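Local coordinates for protein Rik1-associated factor 1 (Schizosaccharomyces pombe, PDB 4O9D) that is a propeller-bearing subunit of the Clr4 methyltransferase complex, which ubiquitylates histone H3 and methylates it to form H3K9me, establishing heterochromatin, at residues G31-E43 and T383-C397. Residues are numbered along the deposited sequence; the frame is centred on the assembly and turned at random.
Sequences GDTVCVAYNPLCE and TYGGFSEDASKLTVC
Tyr38 reaches from strand 33-38 across to the hairpin 383-397 and illustrates how one phenol can tie a strand of one sheet to both strands of a hairpin in the next. Its hydroxyl accepts from Thr395 OG1 (2.7 Å to Tyr38 OH) and donates to the backbone, Tyr38 OH lying 2.8 Å from Gly386 O. That carbonyl, part of the hairpin ladder, also takes the N-H of Thr395, the two donors arriving from opposite faces of its plane. Over the centre of the Tyr38 ring sits Ser388 CB, a CH-pi contact 3.7 Å from the centroid, while Lys393 CB lies 3.9 Å from Tyr38 CE1. A phenylalanine in its place would probably leave Thr395 OG1 without this acceptor and Gly386 O with the N-H of Thr395 but not the phenol, losing this polar tie between the sheets.

Tyr384 answers from the hairpin. With CG anti to the backbone N (chi1 -177°), one face of its ring is covered, toward the rim, by Val36 N and Cys35 CA. Val36 CG2 packs 3.5 Å from Tyr384 CD2, and a water bridges Val36 N to the Tyr384 hydroxyl. Further along, Thr383 OG1 donates to Thr33 O (2.7 Å), tilted 28° from the carbonyl plane.

The strands 33-38 and 383-387 run nearly parallel (19°) yet belong to different sheets, each as an outermost strand. Strand 21-26 completes the hairpin's blade beside 403-407 before 33-38 starts the next, the ring closure of a WD40 beta-propeller.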
loop_
_atom_site.group_PDB
_atom_site.type_symbol
_atom_site.label_atom_id
_atom_site.label_comp_id
_atom_site.label_asym_id
_atom_site.label_seq_id
_atom_site.Cartn_x
_atom_site.Cartn_y
_atom_site.Cartn_z
ATOM N N GLY A 31 8.871 12.643 9.963
ATOM C CA GLY A 31 8.620 11.213 9.937
ATOM C C GLY A 31 9.234 10.484 8.742
ATOM O O GLY A 31 10.063 11.022 8.006
ATOM N N ASP A 32 8.814 9.238 8.566
ATOM C CA ASP A 32 9.233 8.436 7.445
ATOM C C ASP A 32 8.111 8.394 6.434
ATOM O O ASP A 32 6.974 8.160 6.799
ATOM C CB ASP A 32 9.534 7.010 7.915
ATOM C CG ASP A 32 10.803 6.921 8.744
ATOM O OD1 ASP A 32 11.673 7.797 8.587
ATOM O OD2 ASP A 32 10.922 5.967 9.549
ATOM N N THR A 33 8.423 8.594 5.157
ATOM C CA THR A 33 7.399 8.472 4.140
ATOM C C THR A 33 7.056 6.998 3.940
ATOM O O THR A 33 7.922 6.183 3.568
ATOM C CB THR A 33 7.814 9.137 2.835
ATOM O OG1 THR A 33 8.124 10.513 3.098
ATOM C CG2 THR A 33 6.672 9.066 1.789
ATOM N N VAL A 34 5.784 6.680 4.186
ATOM C CA VAL A 34 5.277 5.322 4.088
ATOM C C VAL A 34 4.075 5.111 3.141
ATOM O O VAL A 34 3.585 3.999 3.043
ATOM C CB VAL A 34 4.906 4.786 5.476
ATOM C CG1 VAL A 34 6.142 4.815 6.370
ATOM C CG2 VAL A 34 3.721 5.584 6.080
ATOM N N CYS A 35 3.604 6.153 2.459
ATOM C CA CYS A 35 2.751 5.960 1.280
ATOM C C CYS A 35 2.960 7.050 0.232
ATOM O O CYS A 35 3.356 8.172 0.545
ATOM C CB CYS A 35 1.254 5.886 1.614
ATOM S SG CYS A 35 0.774 6.486 3.207
ATOM N N VAL A 36 2.684 6.687 -1.009
ATOM C CA VAL A 36 2.836 7.566 -2.150
ATOM C C VAL A 36 1.699 7.228 -3.096
ATOM O O VAL A 36 1.341 6.056 -3.251
ATOM C CB VAL A 36 4.160 7.304 -2.921
ATOM C CG1 VAL A 36 4.272 8.275 -4.090
ATOM C CG2 VAL A 36 5.395 7.395 -1.985
ATOM N N ALA A 37 1.130 8.232 -3.744
ATOM C CA ALA A 37 0.088 7.956 -4.716
ATOM C C ALA A 37 0.291 8.817 -5.926
ATOM O O ALA A 37 0.862 9.905 -5.827
ATOM C CB ALA A 37 -1.293 8.214 -4.110
ATOM N N TYR A 38 -0.195 8.333 -7.065
ATOM C CA TYR A 38 -0.216 9.116 -8.282
ATOM C C TYR A 38 -1.666 9.208 -8.737
ATOM O O TYR A 38 -2.441 8.281 -8.539
ATOM C CB TYR A 38 0.622 8.447 -9.374
ATOM C CG TYR A 38 2.013 8.070 -8.948
ATOM C CD1 TYR A 38 3.066 8.985 -9.028
ATOM C CD2 TYR A 38 2.291 6.785 -8.493
ATOM C CE1 TYR A 38 4.358 8.636 -8.636
ATOM C CE2 TYR A 38 3.572 6.419 -8.112
ATOM C CZ TYR A 38 4.608 7.344 -8.188
ATOM O OH TYR A 38 5.886 6.964 -7.812
ATOM N N ASN A 39 -2.049 10.328 -9.331
ATOM C CA ASN A 39 -3.417 10.445 -9.791
ATOM C C ASN A 39 -3.537 9.765 -11.148
ATOM O O ASN A 39 -2.515 9.475 -11.787
ATOM C CB ASN A 39 -3.899 11.902 -9.750
ATOM C CG ASN A 39 -3.358 12.759 -10.859
ATOM O OD1 ASN A 39 -2.414 12.407 -11.575
ATOM N ND2 ASN A 39 -3.982 13.924 -11.018
ATOM N N PRO A 40 -4.766 9.439 -11.562
ATOM C CA PRO A 40 -4.875 8.611 -12.776
ATOM C C PRO A 40 -4.066 9.191 -13.943
ATOM O O PRO A 40 -3.335 8.452 -14.604
ATOM C CB PRO A 40 -6.374 8.627 -13.091
ATOM C CG PRO A 40 -7.040 8.909 -11.746
ATOM C CD PRO A 40 -6.078 9.799 -10.989
ATOM N N LEU A 41 -4.180 10.506 -14.151
ATOM C CA LEU A 41 -3.508 11.198 -15.247
ATOM C C LEU A 41 -1.996 11.205 -15.083
ATOM O O LEU A 41 -1.271 11.586 -16.005
ATOM C CB LEU A 41 -4.004 12.646 -15.326
ATOM C CG LEU A 41 -5.493 12.830 -15.617
ATOM C CD1 LEU A 41 -5.942 14.280 -15.405
ATOM C CD2 LEU A 41 -5.831 12.369 -17.020
ATOM N N CYS A 42 -1.516 10.799 -13.910
ATOM C CA CYS A 42 -0.085 10.890 -13.580
ATOM C C CYS A 42 0.423 12.334 -13.758
ATOM O O CYS A 42 1.500 12.569 -14.292
ATOM C CB CYS A 42 0.738 9.901 -14.415
ATOM S SG CYS A 42 2.423 9.597 -13.768
ATOM N N GLU A 43 -0.377 13.288 -13.288
ATOM C CA GLU A 43 -0.040 14.714 -13.317
ATOM C C GLU A 43 0.328 15.223 -11.934
ATOM O O GLU A 43 0.980 16.263 -11.794
ATOM C CB GLU A 43 -1.230 15.518 -13.854
ATOM C CG GLU A 43 -1.353 15.449 -15.365
ATOM C CD GLU A 43 -2.624 16.075 -15.911
ATOM O OE1 GLU A 43 -2.793 16.033 -17.151
ATOM O OE2 GLU A 43 -3.451 16.591 -15.119
ATOM N N THR A 383 11.794 2.538 3.239
ATOM C CA THR A 383 10.482 2.453 3.908
ATOM C C THR A 383 9.300 2.279 2.944
ATOM O O THR A 383 8.233 1.809 3.350
ATOM C CB THR A 383 10.197 3.671 4.828
ATOM O OG1 THR A 383 10.276 4.889 4.081
ATOM C CG2 THR A 383 11.179 3.716 5.986
ATOM N N TYR A 384 9.490 2.647 1.674
ATOM C CA TYR A 384 8.434 2.511 0.652
ATOM C C TYR A 384 9.025 2.654 -0.729
ATOM O O TYR A 384 10.023 3.333 -0.895
ATOM C CB TYR A 384 7.366 3.609 0.808
ATOM C CG TYR A 384 6.228 3.440 -0.181
ATOM C CD1 TYR A 384 5.149 2.626 0.135
ATOM C CD2 TYR A 384 6.251 4.046 -1.424
ATOM C CE1 TYR A 384 4.108 2.428 -0.739
ATOM C CE2 TYR A 384 5.189 3.842 -2.336
ATOM C CZ TYR A 384 4.123 3.034 -1.963
ATOM O OH TYR A 384 3.049 2.777 -2.788
ATOM N N GLY A 385 8.406 2.032 -1.726
ATOM C CA GLY A 385 8.776 2.266 -3.110
ATOM C C GLY A 385 7.627 1.891 -4.030
ATOM O O GLY A 385 6.967 0.881 -3.819
ATOM N N GLY A 386 7.396 2.686 -5.067
ATOM C CA GLY A 386 6.249 2.462 -5.926
ATOM C C GLY A 386 6.327 3.121 -7.290
ATOM O O GLY A 386 6.611 4.318 -7.395
ATOM N N PHE A 387 6.049 2.339 -8.333
ATOM C CA PHE A 387 5.936 2.845 -9.699
ATOM C C PHE A 387 4.595 3.506 -9.920
ATOM O O PHE A 387 3.587 3.090 -9.341
ATOM C CB PHE A 387 5.978 1.688 -10.696
ATOM C CG PHE A 387 7.341 1.079 -10.881
ATOM C CD1 PHE A 387 8.277 1.697 -11.674
ATOM C CD2 PHE A 387 7.665 -0.124 -10.277
ATOM C CE1 PHE A 387 9.520 1.134 -11.859
ATOM C CE2 PHE A 387 8.913 -0.698 -10.466
ATOM C CZ PHE A 387 9.835 -0.062 -11.252
ATOM N N SER A 388 4.553 4.495 -10.799
ATOM C CA SER A 388 3.276 4.950 -11.313
ATOM C C SER A 388 2.798 3.882 -12.284
ATOM O O SER A 388 3.615 3.140 -12.870
ATOM C CB SER A 388 3.409 6.322 -12.005
ATOM O OG SER A 388 4.344 6.265 -13.070
ATOM N N GLU A 389 1.485 3.803 -12.458
ATOM C CA GLU A 389 0.892 2.805 -13.347
ATOM C C GLU A 389 1.411 2.899 -14.789
ATOM O O GLU A 389 1.511 1.881 -15.476
ATOM C CB GLU A 389 -0.642 2.913 -13.336
ATOM C CG GLU A 389 -1.291 2.262 -12.149
ATOM C CD GLU A 389 -2.811 2.253 -12.257
ATOM O OE1 GLU A 389 -3.427 1.230 -11.884
ATOM O OE2 GLU A 389 -3.388 3.266 -12.723
ATOM N N ASP A 390 1.730 4.107 -15.256
ATOM C CA ASP A 390 2.242 4.268 -16.619
ATOM C C ASP A 390 3.775 4.052 -16.701
ATOM O O ASP A 390 4.389 4.270 -17.746
ATOM C CB ASP A 390 1.831 5.628 -17.216
ATOM C CG ASP A 390 2.670 6.791 -16.693
ATOM O OD1 ASP A 390 3.528 6.565 -15.818
ATOM O OD2 ASP A 390 2.465 7.945 -17.146
ATOM N N ALA A 391 4.378 3.618 -15.600
ATOM C CA ALA A 391 5.786 3.206 -15.602
ATOM C C ALA A 391 6.769 4.378 -15.754
ATOM O O ALA A 391 7.992 4.168 -15.852
ATOM C CB ALA A 391 6.023 2.178 -16.716
ATOM N N SER A 392 6.243 5.605 -15.752
ATOM C CA SER A 392 7.063 6.788 -16.029
ATOM C C SER A 392 7.692 7.365 -14.768
ATOM O O SER A 392 8.568 8.235 -14.842
ATOM C CB SER A 392 6.244 7.882 -16.740
ATOM O OG SER A 392 5.370 8.575 -15.847
ATOM N N LYS A 393 7.247 6.891 -13.613
ATOM C CA LYS A 393 7.771 7.392 -12.349
ATOM C C LYS A 393 8.099 6.233 -11.424
ATOM O O LYS A 393 7.383 5.226 -11.411
ATOM C CB LYS A 393 6.742 8.300 -11.674
ATOM C CG LYS A 393 6.334 9.518 -12.509
ATOM C CD LYS A 393 7.522 10.457 -12.723
ATOM C CE LYS A 393 7.196 11.609 -13.679
ATOM N NZ LYS A 393 6.856 11.137 -15.063
ATOM N N LEU A 394 9.185 6.374 -10.664
ATOM C CA LEU A 394 9.452 5.501 -9.527
ATOM C C LEU A 394 9.847 6.376 -8.316
ATOM O O LEU A 394 10.652 7.302 -8.436
ATOM C CB LEU A 394 10.548 4.480 -9.875
ATOM C CG LEU A 394 11.035 3.620 -8.707
ATOM C CD1 LEU A 394 9.911 2.696 -8.173
ATOM C CD2 LEU A 394 12.279 2.786 -9.112
ATOM N N THR A 395 9.238 6.117 -7.167
ATOM C CA THR A 395 9.489 6.913 -5.987
ATOM C C THR A 395 9.977 5.949 -4.921
ATOM O O THR A 395 9.345 4.920 -4.688
ATOM C CB THR A 395 8.178 7.662 -5.508
ATOM O OG1 THR A 395 7.701 8.536 -6.540
ATOM C CG2 THR A 395 8.476 8.492 -4.292
ATOM N N VAL A 396 11.101 6.272 -4.281
ATOM C CA VAL A 396 11.682 5.420 -3.268
ATOM C C VAL A 396 11.996 6.250 -2.028
ATOM O O VAL A 396 12.525 7.345 -2.140
ATOM C CB VAL A 396 12.974 4.751 -3.818
ATOM C CG1 VAL A 396 13.614 3.853 -2.783
ATOM C CG2 VAL A 396 12.631 3.970 -5.080
ATOM N N CYS A 397 11.646 5.735 -0.849
ATOM C CA CYS A 397 11.811 6.481 0.412
ATOM C C CYS A 397 12.617 5.676 1.427
ATOM O O CYS A 397 12.604 4.444 1.396
ATOM C CB CYS A 397 10.455 6.779 1.033
ATOM S SG CYS A 397 9.152 7.281 -0.107
HETATM O O HOH W 1 0.920 3.972 -0.937
#